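Local coordinates for putative uncharacterized protein (Ustilago maydis, PDB 4GNX), which is a subunit of the heterotrimeric replication protein A, which binds single-stranded DNA, and probably contributes an OB-fold to that binding, at residues G37-I48 / I85-T96; P11-N19 / V59-E67. One frame throughout, in Å; residues are numbered along the deposited sequence.

Interaction 1. Residues G37-I48 / I85-T96; sequences GQLTFVAVVRNI and IRNNVYVRVLGT. With nucleotides of chain G.
Strands 38-48 and 90-96 run antiparallel from the Gln38-Thr96 pair to the Val44-Tyr90 pair, their directions 138° apart, and paired backbone bonds tie Leu39 to Gly95, Phe41 to Val93 and Ala43 to Val91. At the far end the ladder is carried on by Val45 N to Val89 O and by Asn88 N to Val45 O. On one face of the sheet, CB of Val93 sits over the Phe41 ring, 4.0 Å from its centroid, a CH-pi contact offset toward the rim. Phe41 CG stands between its own N and carbonyl carbon (chi1 67°), which swings the ring alongside Val93. Thr40, Val42, Arg92 and Tyr90 share the other face. There Thr40 OG1 donates to Val93 O (2.8 Å), coming from above the carbonyl plane, while Phe41 N reaches the same oxygen within that plane. Thr40 OG1 also accepts from Arg92 NE at 2.8 Å, lying in the guanidinium plane, though the bond is bent (134° at the hydrogen). Val42 CG2 lies over one guanidinium face, toward its rim and 3.3 Å from Arg92 NH1, and a salt bridge to Glu119 of helix 117-135 takes up the charge. Val42 CG1 packs on Tyr90 CD2 at 3.7 Å, and the Tyr90 OH bonds Glu62 of another chain. At the DNA end, Thr96 OG1 accepts from N3 of DT21 of chain G at 2.6 Å, and Leu94 CD2 approaches the thymine methyl C7 at 3.6 Å. The curved antiparallel pair belongs to the beta-barrel of an OB-fold, and here its Gln38-Thr96 end meets a thymine of the bound single strand.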
loop_
_atom_site.group_PDB
_atom_site.type_symbol
_atom_site.label_atom_id
_atom_site.label_comp_id
_atom_site.label_asym_id
_atom_site.label_seq_id
_atom_site.Cartn_x
_atom_site.Cartn_y
_atom_site.Cartn_z
ATOM N N GLY B 37 -11.501 19.402 3.669
ATOM C CA GLY B 37 -11.178 20.105 4.898
ATOM C C GLY B 37 -9.676 20.178 5.068
ATOM O O GLY B 37 -8.998 20.955 4.384
ATOM N N GLN B 38 -9.158 19.366 5.983
ATOM C CA GLN B 38 -7.732 19.257 6.167
ATOM C C GLN B 38 -7.144 18.545 4.981
ATOM O O GLN B 38 -7.780 17.660 4.417
ATOM C CB GLN B 38 -7.417 18.478 7.427
ATOM C CG GLN B 38 -7.263 19.339 8.659
ATOM C CD GLN B 38 -6.357 18.696 9.703
ATOM O OE1 GLN B 38 -5.329 19.271 10.069
ATOM N NE2 GLN B 38 -6.734 17.505 10.190
ATOM N N LEU B 39 -5.924 18.923 4.614
ATOM C CA LEU B 39 -5.255 18.359 3.456
ATOM C C LEU B 39 -3.747 18.406 3.649
ATOM O O LEU B 39 -3.244 19.146 4.490
ATOM C CB LEU B 39 -5.632 19.150 2.209
ATOM C CG LEU B 39 -5.302 20.659 2.158
ATOM C CD1 LEU B 39 -3.910 20.920 1.588
ATOM C CD2 LEU B 39 -6.326 21.396 1.316
ATOM N N THR B 40 -3.029 17.635 2.847
ATOM C CA THR B 40 -1.585 17.636 2.911
ATOM C C THR B 40 -0.908 17.518 1.549
ATOM O O THR B 40 -1.426 16.897 0.614
ATOM C CB THR B 40 -1.053 16.507 3.804
ATOM O OG1 THR B 40 0.379 16.574 3.803
ATOM C CG2 THR B 40 -1.514 15.108 3.308
ATOM N N PHE B 41 0.275 18.093 1.448
ATOM C CA PHE B 41 1.010 18.048 0.191
ATOM C C PHE B 41 2.480 18.424 0.356
ATOM O O PHE B 41 2.906 18.942 1.406
ATOM C CB PHE B 41 0.334 18.934 -0.869
ATOM C CG PHE B 41 0.392 20.395 -0.568
ATOM C CD1 PHE B 41 1.446 21.172 -1.043
ATOM C CD2 PHE B 41 -0.615 21.004 0.160
ATOM C CE1 PHE B 41 1.505 22.527 -0.780
ATOM C CE2 PHE B 41 -0.556 22.371 0.430
ATOM C CZ PHE B 41 0.509 23.131 -0.038
ATOM N N VAL B 42 3.252 18.163 -0.689
ATOM C CA VAL B 42 4.691 18.383 -0.663
ATOM C C VAL B 42 5.001 19.359 -1.774
ATOM O O VAL B 42 4.415 19.287 -2.842
ATOM C CB VAL B 42 5.439 17.071 -0.886
ATOM C CG1 VAL B 42 6.923 17.326 -1.052
ATOM C CG2 VAL B 42 5.189 16.110 0.272
ATOM N N ALA B 43 5.900 20.297 -1.521
ATOM C CA ALA B 43 6.115 21.405 -2.447
ATOM C C ALA B 43 7.436 22.072 -2.129
ATOM O O ALA B 43 8.054 21.771 -1.094
ATOM C CB ALA B 43 4.995 22.415 -2.326
ATOM N N VAL B 44 7.847 22.982 -3.018
ATOM C CA VAL B 44 9.083 23.731 -2.860
ATOM C C VAL B 44 8.798 25.192 -2.524
ATOM O O VAL B 44 7.982 25.858 -3.186
ATOM C CB VAL B 44 9.953 23.645 -4.115
ATOM C CG1 VAL B 44 11.285 24.364 -3.909
ATOM C CG2 VAL B 44 10.211 22.194 -4.442
ATOM N N VAL B 45 9.459 25.672 -1.472
ATOM C CA VAL B 45 9.335 27.029 -1.034
ATOM C C VAL B 45 10.071 27.875 -2.048
ATOM O O VAL B 45 11.228 27.602 -2.381
ATOM C CB VAL B 45 10.006 27.204 0.329
ATOM C CG1 VAL B 45 9.709 28.590 0.902
ATOM C CG2 VAL B 45 9.568 26.109 1.276
ATOM N N ARG B 46 9.407 28.911 -2.523
ATOM C CA ARG B 46 9.990 29.795 -3.509
ATOM C C ARG B 46 10.167 31.221 -3.009
ATOM O O ARG B 46 11.044 31.941 -3.491
ATOM C CB ARG B 46 9.139 29.804 -4.762
ATOM C CG ARG B 46 9.250 28.531 -5.555
ATOM C CD ARG B 46 10.650 28.256 -6.082
ATOM N NE ARG B 46 10.636 27.048 -6.901
ATOM C CZ ARG B 46 11.701 26.317 -7.201
ATOM N NH1 ARG B 46 12.912 26.661 -6.753
ATOM N NH2 ARG B 46 11.547 25.235 -7.956
ATOM N N ASN B 47 9.305 31.630 -2.075
ATOM C CA ASN B 47 9.436 32.911 -1.371
ATOM C C ASN B 47 8.946 32.853 0.101
ATOM O O ASN B 47 8.077 32.035 0.449
ATOM C CB ASN B 47 8.740 34.026 -2.151
ATOM C CG ASN B 47 8.787 35.359 -1.430
ATOM O OD1 ASN B 47 7.755 35.866 -0.980
ATOM N ND2 ASN B 47 9.988 35.923 -1.293
ATOM N N ILE B 48 9.534 33.693 0.954
ATOM C CA ILE B 48 9.177 33.732 2.360
ATOM C C ILE B 48 9.001 35.174 2.804
ATOM O O ILE B 48 9.945 35.953 2.821
ATOM C CB ILE B 48 10.232 33.055 3.267
ATOM C CG1 ILE B 48 10.524 31.625 2.824
ATOM C CG2 ILE B 48 9.757 33.053 4.710
ATOM C CD1 ILE B 48 11.712 30.989 3.517
ATOM N N ILE B 85 13.687 25.991 7.440
ATOM C CA ILE B 85 13.040 26.186 6.140
ATOM C C ILE B 85 13.591 27.400 5.389
ATOM O O ILE B 85 13.629 28.514 5.914
ATOM C CB ILE B 85 11.512 26.336 6.282
ATOM C CG1 ILE B 85 10.875 24.971 6.544
ATOM C CG2 ILE B 85 10.915 26.945 5.017
ATOM C CD1 ILE B 85 9.486 25.018 7.136
ATOM N N ARG B 86 14.007 27.165 4.153
ATOM C CA ARG B 86 14.523 28.205 3.286
ATOM C C ARG B 86 14.015 28.018 1.866
ATOM O O ARG B 86 13.365 27.025 1.558
ATOM C CB ARG B 86 16.040 28.198 3.335
ATOM C CG ARG B 86 16.549 28.938 4.558
ATOM C CD ARG B 86 17.649 28.179 5.270
ATOM N NE ARG B 86 18.980 28.658 4.888
ATOM C CZ ARG B 86 19.727 28.119 3.923
ATOM N NH1 ARG B 86 19.279 27.060 3.218
ATOM N NH2 ARG B 86 20.931 28.641 3.671
ATOM N N ASN B 87 14.284 28.990 1.008
ATOM C CA ASN B 87 13.885 28.911 -0.383
ATOM C C ASN B 87 14.473 27.703 -1.091
ATOM O O ASN B 87 15.549 27.225 -0.731
ATOM C CB ASN B 87 14.286 30.185 -1.105
ATOM C CG ASN B 87 13.250 31.248 -0.961
ATOM O OD1 ASN B 87 12.119 30.954 -0.568
ATOM N ND2 ASN B 87 13.604 32.478 -1.268
ATOM N N ASN B 88 13.757 27.206 -2.090
ATOM C CA ASN B 88 14.278 26.149 -2.930
ATOM C C ASN B 88 14.475 24.814 -2.172
ATOM O O ASN B 88 15.412 24.052 -2.434
ATOM C CB ASN B 88 15.551 26.631 -3.626
ATOM C CG ASN B 88 15.946 25.756 -4.793
ATOM O OD1 ASN B 88 15.094 25.275 -5.569
ATOM N ND2 ASN B 88 17.256 25.541 -4.931
ATOM N N VAL B 89 13.538 24.536 -1.264
ATOM C CA VAL B 89 13.594 23.384 -0.347
ATOM C C VAL B 89 12.243 22.651 -0.355
ATOM O O VAL B 89 11.186 23.281 -0.273
ATOM C CB VAL B 89 13.944 23.861 1.103
ATOM C CG1 VAL B 89 13.422 22.899 2.150
ATOM C CG2 VAL B 89 15.441 24.089 1.280
ATOM N N TYR B 90 12.260 21.327 -0.452
ATOM C CA TYR B 90 11.008 20.593 -0.342
ATOM C C TYR B 90 10.461 20.554 1.082
ATOM O O TYR B 90 11.217 20.483 2.057
ATOM C CB TYR B 90 11.126 19.201 -0.922
ATOM C CG TYR B 90 10.845 19.157 -2.409
ATOM C CD1 TYR B 90 11.880 19.146 -3.324
ATOM C CD2 TYR B 90 9.528 19.115 -2.900
ATOM C CE1 TYR B 90 11.625 19.091 -4.677
ATOM C CE2 TYR B 90 9.264 19.057 -4.259
ATOM C CZ TYR B 90 10.314 19.061 -5.141
ATOM O OH TYR B 90 10.094 19.029 -6.498
ATOM N N VAL B 91 9.140 20.632 1.196
ATOM C CA VAL B 91 8.483 20.585 2.491
ATOM C C VAL B 91 7.164 19.828 2.434
ATOM O O VAL B 91 6.473 19.816 1.388
ATOM C CB VAL B 91 8.154 21.977 3.012
ATOM C CG1 VAL B 91 9.410 22.816 3.152
ATOM C CG2 VAL B 91 7.151 22.634 2.085
ATOM N N ARG B 92 6.827 19.210 3.569
ATOM C CA ARG B 92 5.534 18.556 3.772
ATOM C C ARG B 92 4.637 19.621 4.409
ATOM O O ARG B 92 5.005 20.245 5.408
ATOM C CB ARG B 92 5.720 17.293 4.658
ATOM C CG ARG B 92 4.568 16.284 4.855
ATOM C CD ARG B 92 3.415 16.456 3.899
ATOM N NE ARG B 92 2.753 15.261 3.323
ATOM C CZ ARG B 92 3.357 14.205 2.789
ATOM N NH1 ARG B 92 4.670 14.113 2.844
ATOM N NH2 ARG B 92 2.643 13.235 2.211
ATOM N N VAL B 93 3.480 19.855 3.812
ATOM C CA VAL B 93 2.565 20.860 4.336
ATOM C C VAL B 93 1.310 20.194 4.861
ATOM O O VAL B 93 0.710 19.380 4.174
ATOM C CB VAL B 93 2.180 21.888 3.249
ATOM C CG1 VAL B 93 1.100 22.851 3.752
ATOM C CG2 VAL B 93 3.419 22.654 2.791
ATOM N N LEU B 94 0.926 20.525 6.083
ATOM C CA LEU B 94 -0.364 20.114 6.614
ATOM C C LEU B 94 -1.188 21.377 6.883
ATOM O O LEU B 94 -0.671 22.331 7.477
ATOM C CB LEU B 94 -0.152 19.312 7.893
ATOM C CG LEU B 94 -1.342 18.460 8.308
ATOM C CD1 LEU B 94 -0.905 17.137 8.907
ATOM C CD2 LEU B 94 -2.177 19.229 9.300
ATOM N N GLY B 95 -2.450 21.421 6.466
ATOM C CA GLY B 95 -3.196 22.686 6.588
ATOM C C GLY B 95 -4.674 22.614 6.290
ATOM O O GLY B 95 -5.182 21.552 6.029
ATOM N N THR B 96 -5.366 23.745 6.358
ATOM C CA THR B 96 -6.763 23.819 5.944
ATOM C C THR B 96 -6.861 24.775 4.756
ATOM O O THR B 96 -6.188 25.816 4.730
ATOM C CB THR B 96 -7.687 24.324 7.078
ATOM O OG1 THR B 96 -7.278 23.771 8.329
ATOM C CG2 THR B 96 -9.118 23.900 6.839
ATOM P P DT G 21 -2.246 23.280 15.673
ATOM O OP1 DT G 21 -0.983 22.524 15.882
ATOM O OP2 DT G 21 -2.899 23.949 16.829
ATOM O "O5'" DT G 21 -1.946 24.389 14.569
ATOM C "C5'" DT G 21 -1.421 25.682 14.932
ATOM C "C4'" DT G 21 -2.271 26.786 14.345
ATOM O "O4'" DT G 21 -2.607 26.482 12.969
ATOM C "C3'" DT G 21 -3.589 27.054 15.077
ATOM O "O3'" DT G 21 -3.707 28.440 15.455
ATOM C "C2'" DT G 21 -4.664 26.543 14.125
ATOM C "C1'" DT G 21 -4.007 26.547 12.749
ATOM N N1 DT G 21 -4.375 25.412 11.866
ATOM C C2 DT G 21 -5.258 25.632 10.830
ATOM O O2 DT G 21 -5.772 26.717 10.608
ATOM N N3 DT G 21 -5.526 24.523 10.062
ATOM C C4 DT G 21 -5.007 23.250 10.219
ATOM O O4 DT G 21 -5.342 22.353 9.451
ATOM C C5 DT G 21 -4.082 23.095 11.320
ATOM C C7 DT G 21 -3.468 21.752 11.569
ATOM C C6 DT G 21 -3.815 24.169 12.075
#

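Interaction 2. Residues P11-N19 / V59-E67; sequences PVTIRQILN and VEDGTGQIE
Ile14, in the first turn of helix 14-19, pushes its side chain into the hairpin between strands 54-60 and 65-71. Its CD1 reaches Val59 CG1 at 3.9 Å, while the CG2 branch lies against Ile66 CB and the backbone of Gly64. With CG1 anti to the carbonyl carbon (chi1 -67°), the longer arm runs past the Asp61 carboxylate in the opposite direction, CG1 to OD2 being 3.4 Å. One turn later Ile17 CG2 meets Ile66 CD1 at 3.9 Å, the two side chains crossing at about a right angle. Ile17 also packs on Leu39 and Ile106, which places this apolar patch against the interior of the barrel. Leu18 CD1 lies over one face of the Arg15 guanidinium and comes within 4.3 Å of Gly64 CA. Toward the polar edge, the hairpin turn grips the start of the helix. Ile14 N points almost straight at Asp61 OD2 (3.0 Å, 177° at the hydrogen), meeting it on the syn side but 26° out of the carboxylate plane. Arg15 N donates a hydrogen bond to Thr63 OG1 at 3.1 Å. That hydroxyl in turn donates to Asp61 OD1, which also accepts from Thr63 N, so the aspartate braces the threonine as well as holding the helix itself. OD2 thus meets the helix N-terminus directly, while OD1 is held by Thr63; the helix end would probably favour the charged carboxylate. Thr13 and Gln16 bond each other reciprocally, and Thr13 OG1 is also met by Leu109 of a neighbouring subunit. The arrangement combines a capping box at the helix start with an Asx turn in the hairpin, fastening the N-terminal helix to the hairpin of strands 54-60 and 65-71 of the OB-fold barrel.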
loop_
_atom_site.group_PDB
_atom_site.type_symbol
_atom_site.label_atom_id
_atom_site.label_comp_id
_atom_site.label_asym_id
_atom_site.label_seq_id
_atom_site.Cartn_x
_atom_site.Cartn_y
_atom_site.Cartn_z
ATOM N N PRO B 11 -4.561 13.718 0.768
ATOM C CA PRO B 11 -3.379 14.089 0.023
ATOM C C PRO B 11 -3.815 14.679 -1.353
ATOM O O PRO B 11 -4.657 14.116 -2.045
ATOM C CB PRO B 11 -2.654 12.749 -0.122
ATOM C CG PRO B 11 -3.775 11.736 -0.224
ATOM C CD PRO B 11 -4.866 12.270 0.660
ATOM N N VAL B 12 -3.249 15.819 -1.717
ATOM C CA VAL B 12 -3.709 16.566 -2.865
ATOM C C VAL B 12 -2.556 17.262 -3.510
ATOM O O VAL B 12 -1.534 17.497 -2.872
ATOM C CB VAL B 12 -4.732 17.668 -2.494
ATOM C CG1 VAL B 12 -6.084 17.079 -2.057
ATOM C CG2 VAL B 12 -4.159 18.612 -1.450
ATOM N N THR B 13 -2.736 17.591 -4.789
ATOM C CA THR B 13 -1.784 18.434 -5.511
ATOM C C THR B 13 -2.306 19.849 -5.492
ATOM O O THR B 13 -3.503 20.089 -5.348
ATOM C CB THR B 13 -1.685 18.054 -6.986
ATOM O OG1 THR B 13 -2.962 18.319 -7.616
ATOM C CG2 THR B 13 -1.243 16.571 -7.152
ATOM N N ILE B 14 -1.404 20.796 -5.659
ATOM C CA ILE B 14 -1.822 22.167 -5.659
ATOM C C ILE B 14 -2.881 22.377 -6.729
ATOM O O ILE B 14 -3.846 23.138 -6.497
ATOM C CB ILE B 14 -0.622 23.110 -5.806
ATOM C CG1 ILE B 14 0.253 22.990 -4.529
ATOM C CG2 ILE B 14 -1.100 24.543 -6.067
ATOM C CD1 ILE B 14 1.587 23.702 -4.593
ATOM N N ARG B 15 -2.747 21.675 -7.866
ATOM C CA ARG B 15 -3.748 21.794 -8.932
ATOM C C ARG B 15 -5.163 21.446 -8.486
ATOM O O ARG B 15 -6.134 22.161 -8.834
ATOM C CB ARG B 15 -3.411 20.906 -10.099
ATOM C CG ARG B 15 -4.170 21.260 -11.364
ATOM C CD ARG B 15 -3.320 22.237 -12.158
ATOM N NE ARG B 15 -3.828 23.605 -12.129
ATOM C CZ ARG B 15 -3.108 24.695 -12.361
ATOM N NH1 ARG B 15 -1.804 24.624 -12.615
ATOM N NH2 ARG B 15 -3.705 25.873 -12.316
ATOM N N GLN B 16 -5.282 20.340 -7.735
ATOM C CA GLN B 16 -6.570 19.937 -7.169
ATOM C C GLN B 16 -7.066 20.982 -6.202
ATOM O O GLN B 16 -8.245 21.361 -6.249
ATOM C CB GLN B 16 -6.500 18.600 -6.469
ATOM C CG GLN B 16 -6.436 17.380 -7.376
ATOM C CD GLN B 16 -6.078 16.133 -6.580
ATOM O OE1 GLN B 16 -5.055 16.103 -5.852
ATOM N NE2 GLN B 16 -6.927 15.114 -6.674
ATOM N N ILE B 17 -6.178 21.489 -5.353
ATOM C CA ILE B 17 -6.574 22.621 -4.517
ATOM C C ILE B 17 -7.176 23.722 -5.386
ATOM O O ILE B 17 -8.275 24.180 -5.114
ATOM C CB ILE B 17 -5.423 23.149 -3.654
ATOM C CG1 ILE B 17 -4.894 22.019 -2.766
ATOM C CG2 ILE B 17 -5.900 24.299 -2.798
ATOM C CD1 ILE B 17 -3.603 22.343 -2.071
ATOM N N LEU B 18 -6.490 24.091 -6.465
ATOM C CA LEU B 18 -6.967 25.147 -7.355
ATOM C C LEU B 18 -8.252 24.811 -8.120
ATOM O O LEU B 18 -8.990 25.720 -8.544
ATOM C CB LEU B 18 -5.863 25.539 -8.347
ATOM C CG LEU B 18 -4.587 26.173 -7.768
ATOM C CD1 LEU B 18 -3.495 26.296 -8.821
ATOM C CD2 LEU B 18 -4.844 27.520 -7.111
ATOM N N ASN B 19 -8.515 23.522 -8.326
ATOM C CA ASN B 19 -9.710 23.161 -9.067
ATOM C C ASN B 19 -10.873 22.811 -8.195
ATOM O O ASN B 19 -11.941 22.510 -8.708
ATOM C CB ASN B 19 -9.432 22.021 -10.019
ATOM C CG ASN B 19 -8.626 22.461 -11.199
ATOM O OD1 ASN B 19 -8.748 23.600 -11.658
ATOM N ND2 ASN B 19 -7.784 21.577 -11.696
ATOM N N VAL B 59 4.613 28.734 -2.519
ATOM C CA VAL B 59 4.900 27.335 -2.582
ATOM C C VAL B 59 4.395 26.742 -3.901
ATOM O O VAL B 59 3.328 27.099 -4.419
ATOM C CB VAL B 59 4.315 26.668 -1.327
ATOM C CG1 VAL B 59 3.404 25.485 -1.655
ATOM C CG2 VAL B 59 5.424 26.348 -0.334
ATOM N N GLU B 60 5.195 25.829 -4.437
ATOM C CA GLU B 60 5.021 25.347 -5.797
ATOM C C GLU B 60 5.503 23.882 -5.912
ATOM O O GLU B 60 6.588 23.546 -5.402
ATOM C CB GLU B 60 5.773 26.308 -6.739
ATOM C CG GLU B 60 5.978 25.800 -8.149
ATOM C CD GLU B 60 7.267 25.014 -8.290
ATOM O OE1 GLU B 60 8.320 25.537 -7.836
ATOM O OE2 GLU B 60 7.236 23.890 -8.856
ATOM N N ASP B 61 4.687 23.031 -6.551
ATOM C CA ASP B 61 4.936 21.585 -6.703
ATOM C C ASP B 61 4.855 21.106 -8.158
ATOM O O ASP B 61 4.421 19.987 -8.425
ATOM C CB ASP B 61 3.904 20.802 -5.900
ATOM C CG ASP B 61 2.483 20.876 -6.513
ATOM O OD1 ASP B 61 2.289 21.622 -7.514
ATOM O OD2 ASP B 61 1.548 20.192 -6.005
ATOM N N GLY B 62 5.215 21.962 -9.110
ATOM C CA GLY B 62 5.202 21.581 -10.506
ATOM C C GLY B 62 3.816 21.487 -11.111
ATOM O O GLY B 62 3.681 21.268 -12.326
ATOM N N THR B 63 2.778 21.638 -10.287
ATOM C CA THR B 63 1.425 21.547 -10.816
ATOM C C THR B 63 0.649 22.863 -10.713
ATOM O O THR B 63 -0.358 23.067 -11.406
ATOM C CB THR B 63 0.622 20.392 -10.177
ATOM O OG1 THR B 63 -0.017 20.833 -8.961
ATOM C CG2 THR B 63 1.511 19.197 -9.914
ATOM N N GLY B 64 1.124 23.739 -9.832
ATOM C CA GLY B 64 0.564 25.084 -9.640
ATOM C C GLY B 64 1.269 25.704 -8.447
ATOM O O GLY B 64 2.127 25.055 -7.845
ATOM N N GLN B 65 0.909 26.939 -8.100
ATOM C CA GLN B 65 1.525 27.676 -7.005
ATOM C C GLN B 65 0.463 28.158 -6.011
ATOM O O GLN B 65 -0.628 28.532 -6.403
ATOM C CB GLN B 65 2.320 28.840 -7.592
ATOM C CG GLN B 65 2.931 29.823 -6.600
ATOM C CD GLN B 65 1.915 30.817 -6.056
ATOM O OE1 GLN B 65 2.085 31.348 -4.958
ATOM N NE2 GLN B 65 0.844 31.064 -6.817
ATOM N N ILE B 66 0.768 28.146 -4.724
ATOM C CA ILE B 66 -0.182 28.647 -3.747
ATOM C C ILE B 66 0.545 29.219 -2.545
ATOM O O ILE B 66 1.713 28.890 -2.329
ATOM C CB ILE B 66 -1.211 27.580 -3.321
ATOM C CG1 ILE B 66 -2.373 28.248 -2.601
ATOM C CG2 ILE B 66 -0.552 26.505 -2.463
ATOM C CD1 ILE B 66 -3.586 27.363 -2.477
ATOM N N GLU B 67 -0.138 30.110 -1.816
ATOM C CA GLU B 67 0.369 30.663 -0.574
ATOM C C GLU B 67 -0.031 29.779 0.567
ATOM O O GLU B 67 -1.176 29.354 0.656
ATOM C CB GLU B 67 -0.194 32.045 -0.295
ATOM C CG GLU B 67 0.786 33.166 -0.530
ATOM C CD GLU B 67 0.670 33.731 -1.933
ATOM O OE1 GLU B 67 -0.248 34.566 -2.169
ATOM O OE2 GLU B 67 1.502 33.347 -2.796
#

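Interactions 1 and 2 have centres about 10 Å apart and reach the same mixed sheet. Their segments alternate along the chain: 11-19, 37-48, 59-67, then 85-96. Strand 38-50 pairs with strand 90-100 in interaction 1 and also with strand 54-60, which feeds the hairpin of interaction 2. Where they touch, Val44 N lies 2.8 Å from Glu60 O, probably hydrogen-bonded, and Arg46 NE forms a salt bridge with Glu60 OE1. Strand 38-50 therefore links the pair that meets DT21 of chain G to the hairpin turn that holds the start of helix 14-19. Glu60 is also salt-bridged to Arg22 of a neighbouring subunit, so the junction extends into the replication protein A assembly.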